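Local coordinates for aminoglycoside N(3)-acetyltransferase III (Serratia marcescens, PDB 7LAO), which transfers an acetyl group from acetyl-CoA to the N3 amine of 2-deoxystreptamine aminoglycosides such as gentamicin and kanamycin, conferring resistance to them, at residues Thr56-Ala61 / Ala130-Pro135; Ala120-Val125 / Ser146-Phe151; Gly156-Leu161 / Val168-Tyr173; Ala231-Gly236 / Tyr249-Gln254. One frame throughout, in Å; residues are numbered along the deposited sequence.

Overall arrangement
All four contacts set a strand of the one mixed sheet against a helix or the turn beside it, and none has a hydrogen bond between its segments. Interactions 1 and 2 use neighbouring strands, 56-60 and 122-125, and their centres are only about 4 Å apart. Methionines pack there against leucine and proline. Interaction 3 is also fully buried, but its touching residues are valines and a leucine. Strand 157-161 in it pairs with strand 246-252 of interaction 4. Interaction 4 lies farthest from the chain centre, about 17 Å, and is partly buried. Its contacts join aromatic rings and a valine methyl. Helix 147-153 of interaction 2 touches segments of the other three.

Interaction 1. Residues Thr56-Ala61 / Ala130-Pro135; sequences TLMGYA and ATLTEP
Met58 and Leu132 mark the closest approach of the two backbones, with 8.5 Å between their CA atoms; strand 56-60 and the end of helix 129-133 meet through side chains, with no hydrogen bond between them. Leu132 does the work from the helix with one methyl, CD1. This methyl meets Thr56 CG2 tip to tip at 3.8 Å. It also lies 4.0 Å from Met58 SD, where the two side chains cross at a slant. Thr56 and Met58 are two apart on the strand, so both point to the helix, and Leu57 between them turns away. In Thr56 the methyl CG2 stands opposite the backbone N and OG1 lies beside that N (chi1 -67°). The methyl thus faces the leucine, while OG1 is hydrogen-bonded to Leu128 N. Met58 is extended throughout, with chi1 at -175°, which carries its sulfur out to the leucine. The contact is small and wholly apolar, burying 126 Å² in all. Around it, strand 56-60 lies between strands 23-28 and 122-125. Leu132 also touches Leu23 of strand 23-28, and Met58 touches Met122 of strand 122-125. Leu57 packs on helix 40-51 at the opposite face, as in a helix-sheet-helix sandwich.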
loop_
_atom_site.group_PDB
_atom_site.type_symbol
_atom_site.label_atom_id
_atom_site.label_comp_id
_atom_site.label_asym_id
_atom_site.label_seq_id
_atom_site.Cartn_x
_atom_site.Cartn_y
_atom_site.Cartn_z
ATOM N N THR A 56 -0.169 -5.246 -14.291
ATOM C CA THR A 56 0.830 -4.836 -13.321
ATOM C C THR A 56 0.320 -5.138 -11.916
ATOM O O THR A 56 -0.841 -4.911 -11.597
ATOM C CB THR A 56 1.158 -3.348 -13.475
ATOM O OG1 THR A 56 1.820 -3.139 -14.732
ATOM C CG2 THR A 56 2.116 -2.889 -12.390
ATOM N N LEU A 57 1.168 -5.717 -11.079
ATOM C CA LEU A 57 0.805 -5.927 -9.692
ATOM C C LEU A 57 1.579 -4.945 -8.854
ATOM O O LEU A 57 2.732 -4.632 -9.158
ATOM C CB LEU A 57 1.166 -7.361 -9.215
ATOM C CG LEU A 57 0.735 -8.504 -10.128
ATOM C CD1 LEU A 57 1.341 -9.867 -9.684
ATOM C CD2 LEU A 57 -0.826 -8.495 -10.150
ATOM N N MET A 58 0.995 -4.566 -7.735
ATOM C CA MET A 58 1.617 -3.571 -6.888
ATOM C C MET A 58 1.369 -3.883 -5.429
ATOM O O MET A 58 0.324 -4.445 -5.052
ATOM C CB MET A 58 1.063 -2.192 -7.217
ATOM C CG MET A 58 1.711 -1.041 -6.478
ATOM S SD MET A 58 1.048 0.555 -7.146
ATOM C CE MET A 58 1.700 1.726 -5.952
ATOM N N GLY A 59 2.305 -3.478 -4.592
ATOM C CA GLY A 59 2.168 -3.779 -3.178
ATOM C C GLY A 59 2.839 -2.708 -2.356
ATOM O O GLY A 59 3.774 -2.034 -2.818
ATOM N N TYR A 60 2.396 -2.586 -1.107
ATOM C CA TYR A 60 2.927 -1.588 -0.180
ATOM C C TYR A 60 3.975 -2.261 0.690
ATOM O O TYR A 60 3.656 -2.918 1.682
ATOM C CB TYR A 60 1.787 -0.996 0.633
ATOM C CG TYR A 60 2.066 0.159 1.537
ATOM C CD1 TYR A 60 3.249 0.914 1.457
ATOM C CD2 TYR A 60 1.135 0.499 2.506
ATOM C CE1 TYR A 60 3.471 1.984 2.328
ATOM C CE2 TYR A 60 1.340 1.550 3.376
ATOM C CZ TYR A 60 2.495 2.303 3.282
ATOM O OH TYR A 60 2.684 3.341 4.161
ATOM N N ALA A 61 5.253 -2.099 0.313
ATOM C CA ALA A 61 6.310 -2.904 0.929
ATOM C C ALA A 61 6.872 -2.249 2.187
ATOM O O ALA A 61 7.121 -2.923 3.192
ATOM C CB ALA A 61 7.446 -3.151 -0.070
ATOM N N ALA A 130 8.227 0.808 -13.457
ATOM C CA ALA A 130 9.030 2.024 -13.240
ATOM C C ALA A 130 8.128 3.263 -13.145
ATOM O O ALA A 130 8.341 4.146 -12.302
ATOM C CB ALA A 130 10.036 2.222 -14.370
ATOM N N THR A 131 7.132 3.343 -14.021
ATOM C CA THR A 131 6.129 4.425 -13.928
ATOM C C THR A 131 5.584 4.558 -12.495
ATOM O O THR A 131 5.519 5.661 -11.939
ATOM C CB THR A 131 4.978 4.154 -14.922
ATOM O OG1 THR A 131 5.475 4.143 -16.251
ATOM C CG2 THR A 131 3.796 5.248 -14.814
ATOM N N LEU A 132 5.236 3.432 -11.862
ATOM C CA LEU A 132 4.652 3.519 -10.532
ATOM C C LEU A 132 5.693 3.860 -9.471
ATOM O O LEU A 132 5.418 4.711 -8.595
ATOM C CB LEU A 132 3.917 2.222 -10.179
ATOM C CG LEU A 132 2.685 2.070 -11.062
ATOM C CD1 LEU A 132 2.051 0.615 -10.994
ATOM C CD2 LEU A 132 1.658 3.118 -10.665
ATOM N N THR A 133 6.906 3.263 -9.559
ATOM C CA THR A 133 7.861 3.339 -8.460
ATOM C C THR A 133 8.787 4.556 -8.495
ATOM O O THR A 133 9.533 4.764 -7.525
ATOM C CB THR A 133 8.708 2.054 -8.407
ATOM O OG1 THR A 133 9.357 1.850 -9.661
ATOM C CG2 THR A 133 7.785 0.829 -8.130
ATOM N N GLU A 134 8.780 5.351 -9.577
ATOM C CA GLU A 134 9.602 6.562 -9.662
ATOM C C GLU A 134 8.745 7.709 -10.196
ATOM O O GLU A 134 8.047 7.528 -11.209
ATOM C CB GLU A 134 10.799 6.332 -10.612
ATOM C CG GLU A 134 11.828 5.318 -10.131
ATOM C CD GLU A 134 12.953 5.122 -11.153
ATOM O OE1 GLU A 134 13.034 4.027 -11.781
ATOM O OE2 GLU A 134 13.720 6.104 -11.363
ATOM N N PRO A 135 8.827 8.923 -9.608
ATOM C CA PRO A 135 9.629 9.264 -8.434
ATOM C C PRO A 135 8.943 8.922 -7.120
ATOM O O PRO A 135 7.736 8.623 -7.103
ATOM C CB PRO A 135 9.835 10.788 -8.600
ATOM C CG PRO A 135 8.536 11.213 -9.235
ATOM C CD PRO A 135 8.083 10.082 -10.128
#

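Interaction 2. Residues Ala120-Val125 / Ser146-Phe151; sequences ASMVAV and SPLERF
Met122 is the one residue of strand 122-125 that reaches helix 147-153, and it touches Pro147 and Leu148 in the first turn. Met122 CA lies 7.5 Å from Pro147 CA. The contact across the segments is apolar. Met122 CG crosses the proline ring at a slant, 4.0 Å from Pro147 CB and equally far from Pro147 CG. Farther along the same side chain, Met122 CE comes to 4.2 Å from Leu148 CD2. A bend at chi2 (-83°) allows one methionine to serve both neighbours, with its start at the proline and its methyl at the leucine. No hydrogen bond joins the segments, and 117 Å² is buried between them.

The polar interactions belong to the helix side and do not reach the strand. Ser146 is the N-cap. Its OG accepts weak bonds from Leu148 N at 3.0 Å and from Glu149 N at 3.4 Å, and is also hydrogen-bonded to Gly143 O. This caps the first turn, which carries Pro147 and Leu148. Ser146 O lies 3.4 Å above one face of the Arg150 guanidinium, toward its rim. Arg150 NE and NH2 are hydrogen-bonded to the carbonyl oxygens of Thr131, Leu132 and Pro135, which ties the helix to the end of helix 129-133.

Helix 147-153 lies against strands 56-60 and 122-125 and beside helix 170-177. Pro147 and Phe151 touch Met58 of strand 56-60, Leu148 and Glu149 meet Tyr173 of helix 170-177, and Leu142 of the preceding loop touches both Met122 and Leu148.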
loop_
_atom_site.group_PDB
_atom_site.type_symbol
_atom_site.label_atom_id
_atom_site.label_comp_id
_atom_site.label_asym_id
_atom_site.label_seq_id
_atom_site.Cartn_x
_atom_site.Cartn_y
_atom_site.Cartn_z
ATOM N N ALA A 120 7.779 4.516 2.918
ATOM C CA ALA A 120 6.556 4.297 2.149
ATOM C C ALA A 120 6.804 3.421 0.932
ATOM O O ALA A 120 5.980 3.373 0.028
ATOM C CB ALA A 120 5.951 5.631 1.730
ATOM N N SER A 121 7.929 2.718 0.906
ATOM C CA SER A 121 8.365 1.990 -0.277
ATOM C C SER A 121 7.276 1.119 -0.896
ATOM O O SER A 121 6.534 0.401 -0.202
ATOM C CB SER A 121 9.565 1.132 0.119
ATOM O OG SER A 121 10.016 0.378 -0.975
ATOM N N MET A 122 7.199 1.158 -2.218
ATOM C CA MET A 122 6.220 0.389 -2.974
ATOM C C MET A 122 6.944 -0.585 -3.891
ATOM O O MET A 122 8.032 -0.290 -4.364
ATOM C CB MET A 122 5.339 1.300 -3.843
ATOM C CG MET A 122 4.648 2.374 -3.066
ATOM S SD MET A 122 3.115 1.765 -2.297
ATOM C CE MET A 122 2.721 3.244 -1.381
ATOM N N VAL A 123 6.327 -1.742 -4.150
ATOM C CA VAL A 123 6.869 -2.715 -5.089
ATOM C C VAL A 123 5.852 -2.790 -6.213
ATOM O O VAL A 123 4.634 -2.737 -5.960
ATOM C CB VAL A 123 7.128 -4.104 -4.440
ATOM C CG1 VAL A 123 5.816 -4.665 -3.741
ATOM C CG2 VAL A 123 7.581 -5.102 -5.466
ATOM N N ALA A 124 6.334 -2.884 -7.455
ATOM C CA ALA A 124 5.473 -3.061 -8.633
ATOM C C ALA A 124 6.149 -3.953 -9.673
ATOM O O ALA A 124 7.386 -3.966 -9.803
ATOM C CB ALA A 124 5.095 -1.743 -9.303
ATOM N N VAL A 125 5.324 -4.666 -10.444
ATOM C CA VAL A 125 5.819 -5.692 -11.373
ATOM C C VAL A 125 4.905 -5.735 -12.573
ATOM O O VAL A 125 3.713 -6.057 -12.417
ATOM C CB VAL A 125 5.812 -7.108 -10.752
ATOM C CG1 VAL A 125 6.764 -7.979 -11.523
ATOM C CG2 VAL A 125 6.040 -7.092 -9.264
ATOM N N SER A 146 3.051 10.836 -5.443
ATOM C CA SER A 146 3.435 9.532 -4.923
ATOM C C SER A 146 3.082 8.452 -5.923
ATOM O O SER A 146 2.300 8.670 -6.833
ATOM C CB SER A 146 2.725 9.274 -3.604
ATOM O OG SER A 146 1.404 8.876 -3.890
ATOM N N PRO A 147 3.622 7.248 -5.772
ATOM C CA PRO A 147 3.088 6.119 -6.561
ATOM C C PRO A 147 1.561 5.919 -6.467
ATOM O O PRO A 147 0.975 5.402 -7.438
ATOM C CB PRO A 147 3.837 4.915 -5.983
ATOM C CG PRO A 147 5.170 5.481 -5.564
ATOM C CD PRO A 147 4.834 6.871 -5.024
ATOM N N LEU A 148 0.909 6.302 -5.352
ATOM C CA LEU A 148 -0.554 6.148 -5.241
ATOM C C LEU A 148 -1.271 7.039 -6.248
ATOM O O LEU A 148 -2.286 6.633 -6.852
ATOM C CB LEU A 148 -1.040 6.506 -3.832
ATOM C CG LEU A 148 -0.681 5.534 -2.728
ATOM C CD1 LEU A 148 -1.469 5.968 -1.491
ATOM C CD2 LEU A 148 -1.011 4.069 -3.133
ATOM N N GLU A 149 -0.747 8.251 -6.456
ATOM C CA GLU A 149 -1.391 9.148 -7.413
ATOM C C GLU A 149 -1.362 8.538 -8.804
ATOM O O GLU A 149 -2.347 8.614 -9.545
ATOM C CB GLU A 149 -0.724 10.549 -7.421
ATOM C CG GLU A 149 -1.164 11.399 -8.652
ATOM C CD GLU A 149 -0.514 12.796 -8.734
ATOM O OE1 GLU A 149 -1.160 13.708 -9.288
ATOM O OE2 GLU A 149 0.643 12.965 -8.303
ATOM N N ARG A 150 -0.248 7.891 -9.171
ATOM C CA ARG A 150 -0.179 7.318 -10.508
ATOM C C ARG A 150 -0.955 6.019 -10.593
ATOM O O ARG A 150 -1.477 5.685 -11.661
ATOM C CB ARG A 150 1.301 7.153 -10.926
ATOM C CG ARG A 150 1.987 8.583 -10.972
ATOM C CD ARG A 150 3.447 8.565 -11.440
ATOM N NE ARG A 150 4.295 7.820 -10.492
ATOM C CZ ARG A 150 4.862 8.330 -9.396
ATOM N NH1 ARG A 150 4.706 9.590 -9.046
ATOM N NH2 ARG A 150 5.613 7.576 -8.652
ATOM N N PHE A 151 -1.005 5.266 -9.504
ATOM C CA PHE A 151 -1.835 4.057 -9.444
ATOM C C PHE A 151 -3.300 4.412 -9.713
ATOM O O PHE A 151 -3.962 3.765 -10.541
ATOM C CB PHE A 151 -1.661 3.399 -8.078
ATOM C CG PHE A 151 -2.702 2.313 -7.759
ATOM C CD1 PHE A 151 -2.632 1.027 -8.337
ATOM C CD2 PHE A 151 -3.692 2.578 -6.850
ATOM C CE1 PHE A 151 -3.613 0.035 -7.988
ATOM C CE2 PHE A 151 -4.663 1.596 -6.484
ATOM C CZ PHE A 151 -4.631 0.357 -7.062
#

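Interaction 3. Residues Gly156-Leu161 / Val168-Tyr173; sequences GKVLLL and VTVLHY
Val158 lays its CG2 methyl against CG1 of Val170, 3.6 Å away, the closest approach between strand 157-161 and the segment 168-173. The two side chains cross at a slant, and Val170 CB is also within 4.2 Å of Val158 CG2. The other methyl of Val158 is used as well: Val158 CG1 lies 4.2 Å from Val168 CG1. One valine of the strand thus touches two valines of the other segment, one with each branch.

Leu160 makes the second half of the contact. Its forked end meets a single methyl, with Leu160 CD1 3.7 Å and Leu160 CD2 4.0 Å from Val168 CG2. These side chains cross at about a right angle. Val168 is therefore shared: CG1 goes to Val158 and CG2 to Leu160. In Val168 CG1 is opposite the backbone N (chi1 -178°), and this splits the two methyls between the two strand residues.

The segment 168-173 leads into helix 170-177 through bonds between residues three apart, Leu171 N to Val168 O and His172 N to Thr169 O. Phe151 of helix 147-153 touches both Val158 and Val170, Val225 of helix 224-233 touches Val168, and Phe251 of the neighbouring strand touches Leu160.

All the touching residues are buried and hydrocarbon, and 156 Å² is covered between the segments. With no polar group engaged across the contact, it depends on the fit of branched side chains and the exclusion of water, and belongs to the hydrophobic core between sheet and helices.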
loop_
_atom_site.group_PDB
_atom_site.type_symbol
_atom_site.label_atom_id
_atom_site.label_comp_id
_atom_site.label_asym_id
_atom_site.label_seq_id
_atom_site.Cartn_x
_atom_site.Cartn_y
_atom_site.Cartn_z
ATOM N N GLY A 156 -6.070 1.872 -11.444
ATOM C CA GLY A 156 -5.791 0.687 -10.658
ATOM C C GLY A 156 -7.019 0.173 -9.902
ATOM O O GLY A 156 -8.028 0.857 -9.713
ATOM N N LYS A 157 -6.950 -1.094 -9.512
ATOM C CA LYS A 157 -7.966 -1.723 -8.660
ATOM C C LYS A 157 -7.294 -2.192 -7.375
ATOM O O LYS A 157 -6.108 -2.554 -7.370
ATOM C CB LYS A 157 -8.628 -2.898 -9.346
ATOM C CG LYS A 157 -9.377 -2.535 -10.618
ATOM C CD LYS A 157 -9.973 -3.768 -11.206
ATOM C CE LYS A 157 -10.696 -3.556 -12.509
ATOM N NZ LYS A 157 -11.091 -4.952 -12.964
ATOM N N VAL A 158 -8.018 -2.108 -6.266
ATOM C CA VAL A 158 -7.469 -2.518 -4.984
ATOM C C VAL A 158 -8.033 -3.900 -4.668
ATOM O O VAL A 158 -9.264 -4.112 -4.655
ATOM C CB VAL A 158 -7.800 -1.526 -3.867
ATOM C CG1 VAL A 158 -7.266 -2.040 -2.528
ATOM C CG2 VAL A 158 -7.209 -0.077 -4.239
ATOM N N LEU A 159 -7.131 -4.829 -4.401
ATOM C CA LEU A 159 -7.503 -6.208 -4.064
ATOM C C LEU A 159 -7.178 -6.472 -2.603
ATOM O O LEU A 159 -6.009 -6.389 -2.218
ATOM C CB LEU A 159 -6.732 -7.161 -4.981
ATOM C CG LEU A 159 -6.878 -8.622 -4.570
ATOM C CD1 LEU A 159 -8.308 -9.060 -4.695
ATOM C CD2 LEU A 159 -5.986 -9.469 -5.422
ATOM N N LEU A 160 -8.200 -6.789 -1.779
ATOM C CA LEU A 160 -7.972 -7.234 -0.410
ATOM C C LEU A 160 -8.175 -8.744 -0.395
ATOM O O LEU A 160 -9.257 -9.223 -0.747
ATOM C CB LEU A 160 -8.927 -6.549 0.591
ATOM C CG LEU A 160 -9.032 -5.004 0.593
ATOM C CD1 LEU A 160 -9.892 -4.498 1.761
ATOM C CD2 LEU A 160 -7.629 -4.319 0.588
ATOM N N LEU A 161 -7.132 -9.490 -0.016
ATOM C CA LEU A 161 -7.201 -10.958 0.091
ATOM C C LEU A 161 -7.163 -11.301 1.568
ATOM O O LEU A 161 -6.089 -11.557 2.112
ATOM C CB LEU A 161 -6.050 -11.656 -0.617
ATOM C CG LEU A 161 -5.961 -11.463 -2.130
ATOM C CD1 LEU A 161 -4.720 -12.200 -2.696
ATOM C CD2 LEU A 161 -7.259 -11.906 -2.839
ATOM N N VAL A 168 -6.839 -0.412 3.135
ATOM C CA VAL A 168 -6.988 0.168 1.784
ATOM C C VAL A 168 -6.115 1.417 1.618
ATOM O O VAL A 168 -6.576 2.567 1.738
ATOM C CB VAL A 168 -8.473 0.457 1.450
ATOM C CG1 VAL A 168 -8.601 1.017 0.030
ATOM C CG2 VAL A 168 -9.283 -0.811 1.506
ATOM N N THR A 169 -4.844 1.193 1.282
ATOM C CA THR A 169 -3.854 2.265 1.336
ATOM C C THR A 169 -4.174 3.409 0.385
ATOM O O THR A 169 -3.856 4.576 0.670
ATOM C CB THR A 169 -2.473 1.684 1.005
ATOM O OG1 THR A 169 -2.192 0.633 1.939
ATOM C CG2 THR A 169 -1.387 2.754 1.072
ATOM N N VAL A 170 -4.814 3.122 -0.741
ATOM C CA VAL A 170 -5.108 4.222 -1.662
ATOM C C VAL A 170 -5.992 5.303 -1.038
ATOM O O VAL A 170 -6.019 6.443 -1.537
ATOM C CB VAL A 170 -5.727 3.627 -2.948
ATOM C CG1 VAL A 170 -7.256 3.266 -2.779
ATOM C CG2 VAL A 170 -5.531 4.558 -4.110
ATOM N N LEU A 171 -6.731 4.991 0.045
ATOM C CA LEU A 171 -7.541 6.041 0.648
ATOM C C LEU A 171 -6.679 7.058 1.390
ATOM O O LEU A 171 -7.169 8.141 1.709
ATOM C CB LEU A 171 -8.628 5.454 1.578
ATOM C CG LEU A 171 -9.850 4.988 0.775
ATOM C CD1 LEU A 171 -10.843 4.120 1.633
ATOM C CD2 LEU A 171 -10.615 6.162 0.145
ATOM N N HIS A 172 -5.428 6.739 1.696
ATOM C CA HIS A 172 -4.520 7.790 2.155
ATOM C C HIS A 172 -4.280 8.847 1.073
ATOM O O HIS A 172 -4.026 10.012 1.396
ATOM C CB HIS A 172 -3.184 7.187 2.612
ATOM C CG HIS A 172 -3.289 6.413 3.886
ATOM N ND1 HIS A 172 -3.806 6.963 5.043
ATOM C CD2 HIS A 172 -2.988 5.118 4.176
ATOM C CE1 HIS A 172 -3.789 6.050 6.002
ATOM N NE2 HIS A 172 -3.293 4.924 5.501
ATOM N N TYR A 173 -4.336 8.472 -0.212
ATOM C CA TYR A 173 -4.218 9.484 -1.259
ATOM C C TYR A 173 -5.437 10.421 -1.259
ATOM O O TYR A 173 -5.291 11.647 -1.377
ATOM C CB TYR A 173 -4.031 8.785 -2.601
ATOM C CG TYR A 173 -4.115 9.700 -3.767
ATOM C CD1 TYR A 173 -3.088 10.643 -4.033
ATOM C CD2 TYR A 173 -5.224 9.659 -4.616
ATOM C CE1 TYR A 173 -3.194 11.534 -5.123
ATOM C CE2 TYR A 173 -5.320 10.512 -5.705
ATOM C CZ TYR A 173 -4.310 11.435 -5.946
ATOM O OH TYR A 173 -4.472 12.247 -7.010
#

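Interaction 4. Residues Ala231-Gly236 / Tyr249-Gln254; sequences AYVELG and YLFEAQ
Phe251 is met by two neighbouring residues of the segment 231-236, Tyr232 and Val233. Its CD1 lies near the plane of the Tyr232 ring, at the edge, 3.9 Å from Tyr232 CE2 and 4.0 Å from Tyr232 CD2. The two side chains run past each other in opposite directions, with their ring planes at about 60°. Tyr232 CG is opposite the backbone N (chi1 180°), which carries its ring out to Phe251. Val233 puts CG2 at the edge of the phenylalanine ring, in its plane, 3.9 Å from Phe251 CE1 and 4.1 Å from Phe251 CZ. The same methyl approaches Tyr249 CE2 at 4.3 Å. Val233 CG2 therefore joins the two aromatic residues that lie two apart on the strand. The contact buries 172 Å² and has no hydrogen bond across it.

Tyr232 OH is hydrogen-bonded to Asp255 OD1 in helix 253-268, which holds the outer end of the ring, and Phe259 packs edge-to-face with it. On the strand side, backbone bonds with Val158 and Leu160 of strand 157-161 set Phe251 and Tyr249 in the sheet.

Beyond Val233 the chain makes a type I beta turn to Gly236, closed by Gly236 N to Val233 O at 3.0 Å. The positive phi of Gly236 (71°) suits glycine. The chain then continues into strand 239-243, which pairs with strand 246-252. The arrangement is that of a helix followed by an antiparallel hairpin at the sheet border, with the helix end packed back on the inner hairpin strand, within the alpha/beta fold of this antibiotic N-acetyltransferase.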
loop_
_atom_site.group_PDB
_atom_site.type_symbol
_atom_site.label_atom_id
_atom_site.label_comp_id
_atom_site.label_asym_id
_atom_site.label_seq_id
_atom_site.Cartn_x
_atom_site.Cartn_y
_atom_site.Cartn_z
ATOM N N ALA A 231 -18.313 2.981 4.478
ATOM C CA ALA A 231 -19.381 3.763 3.866
ATOM C C ALA A 231 -19.449 3.505 2.369
ATOM O O ALA A 231 -20.553 3.378 1.819
ATOM C CB ALA A 231 -19.184 5.264 4.132
ATOM N N TYR A 232 -18.278 3.335 1.706
ATOM C CA TYR A 232 -18.289 3.065 0.270
ATOM C C TYR A 232 -18.907 1.705 -0.027
ATOM O O TYR A 232 -19.671 1.548 -0.995
ATOM C CB TYR A 232 -16.866 3.135 -0.313
ATOM C CG TYR A 232 -16.796 2.862 -1.802
ATOM C CD1 TYR A 232 -17.118 3.857 -2.747
ATOM C CD2 TYR A 232 -16.361 1.601 -2.280
ATOM C CE1 TYR A 232 -17.052 3.591 -4.148
ATOM C CE2 TYR A 232 -16.266 1.352 -3.650
ATOM C CZ TYR A 232 -16.593 2.329 -4.562
ATOM O OH TYR A 232 -16.544 2.005 -5.904
ATOM N N VAL A 233 -18.611 0.712 0.809
ATOM C CA VAL A 233 -19.156 -0.621 0.553
ATOM C C VAL A 233 -20.695 -0.641 0.447
ATOM O O VAL A 233 -21.251 -1.438 -0.316
ATOM C CB VAL A 233 -18.616 -1.593 1.623
ATOM C CG1 VAL A 233 -19.584 -2.864 1.812
ATOM C CG2 VAL A 233 -17.208 -1.986 1.268
ATOM N N GLU A 234 -21.404 0.268 1.140
ATOM C CA GLU A 234 -22.857 0.255 1.085
ATOM C C GLU A 234 -23.409 0.467 -0.328
ATOM O O GLU A 234 -24.520 0.002 -0.635
ATOM C CB GLU A 234 -23.400 1.302 2.053
ATOM C CG GLU A 234 -23.085 1.012 3.509
ATOM C CD GLU A 234 -23.835 1.943 4.464
ATOM O OE1 GLU A 234 -24.239 3.045 4.026
ATOM O OE2 GLU A 234 -24.038 1.566 5.640
ATOM N N LEU A 235 -22.648 1.142 -1.215
ATOM C CA LEU A 235 -23.108 1.388 -2.589
ATOM C C LEU A 235 -23.202 0.119 -3.428
ATOM O O LEU A 235 -23.899 0.115 -4.456
ATOM C CB LEU A 235 -22.147 2.351 -3.298
ATOM C CG LEU A 235 -21.985 3.772 -2.769
ATOM C CD1 LEU A 235 -20.969 4.600 -3.668
ATOM C CD2 LEU A 235 -23.300 4.481 -2.705
ATOM N N GLY A 236 -22.526 -0.953 -3.012
ATOM C CA GLY A 236 -22.629 -2.202 -3.748
ATOM C C GLY A 236 -21.937 -2.156 -5.101
ATOM O O GLY A 236 -22.297 -2.927 -5.995
ATOM N N TYR A 249 -12.059 -8.618 -1.337
ATOM C CA TYR A 249 -12.709 -7.448 -1.939
ATOM C C TYR A 249 -11.910 -6.985 -3.142
ATOM O O TYR A 249 -10.666 -7.030 -3.139
ATOM C CB TYR A 249 -12.782 -6.253 -0.998
ATOM C CG TYR A 249 -13.613 -6.445 0.240
ATOM C CD1 TYR A 249 -13.141 -7.205 1.314
ATOM C CD2 TYR A 249 -14.876 -5.832 0.345
ATOM C CE1 TYR A 249 -13.910 -7.364 2.466
ATOM C CE2 TYR A 249 -15.634 -5.988 1.488
ATOM C CZ TYR A 249 -15.163 -6.741 2.543
ATOM O OH TYR A 249 -15.924 -6.902 3.665
ATOM N N LEU A 250 -12.620 -6.503 -4.161
ATOM C CA LEU A 250 -11.968 -5.829 -5.274
ATOM C C LEU A 250 -12.690 -4.482 -5.497
ATOM O O LEU A 250 -13.912 -4.449 -5.732
ATOM C CB LEU A 250 -11.945 -6.699 -6.547
ATOM C CG LEU A 250 -11.211 -6.097 -7.780
ATOM C CD1 LEU A 250 -9.709 -5.906 -7.593
ATOM C CD2 LEU A 250 -11.518 -6.917 -9.056
ATOM N N PHE A 251 -11.942 -3.395 -5.339
ATOM C CA PHE A 251 -12.403 -2.000 -5.464
ATOM C C PHE A 251 -11.762 -1.301 -6.656
ATOM O O PHE A 251 -10.547 -1.418 -6.890
ATOM C CB PHE A 251 -12.015 -1.192 -4.223
ATOM C CG PHE A 251 -12.532 -1.715 -2.950
ATOM C CD1 PHE A 251 -13.864 -1.557 -2.634
ATOM C CD2 PHE A 251 -11.683 -2.322 -2.014
ATOM C CE1 PHE A 251 -14.398 -2.006 -1.420
ATOM C CE2 PHE A 251 -12.213 -2.793 -0.776
ATOM C CZ PHE A 251 -13.541 -2.625 -0.487
ATOM N N GLU A 252 -12.551 -0.480 -7.361
ATOM C CA GLU A 252 -12.024 0.399 -8.404
ATOM C C GLU A 252 -11.392 1.611 -7.745
ATOM O O GLU A 252 -12.082 2.345 -7.005
ATOM C CB GLU A 252 -13.144 0.832 -9.347
ATOM C CG GLU A 252 -12.679 1.475 -10.587
ATOM C CD GLU A 252 -13.566 2.637 -11.019
ATOM O OE1 GLU A 252 -13.068 3.789 -11.071
ATOM O OE2 GLU A 252 -14.764 2.390 -11.296
ATOM N N ALA A 253 -10.096 1.865 -8.021
ATOM C CA ALA A 253 -9.389 2.846 -7.198
ATOM C C ALA A 253 -9.872 4.280 -7.460
ATOM O O ALA A 253 -9.991 5.062 -6.523
ATOM C CB ALA A 253 -7.858 2.822 -7.417
ATOM N N GLN A 254 -10.123 4.637 -8.710
ATOM C CA GLN A 254 -10.585 6.011 -8.977
ATOM C C GLN A 254 -11.899 6.290 -8.251
ATOM O O GLN A 254 -12.133 7.393 -7.740
ATOM C CB GLN A 254 -10.715 6.234 -10.486
ATOM C CG GLN A 254 -9.328 6.286 -11.195
ATOM C CD GLN A 254 -9.308 6.459 -12.751
ATOM O OE1 GLN A 254 -10.247 6.119 -13.471
ATOM N NE2 GLN A 254 -8.180 6.953 -13.252
#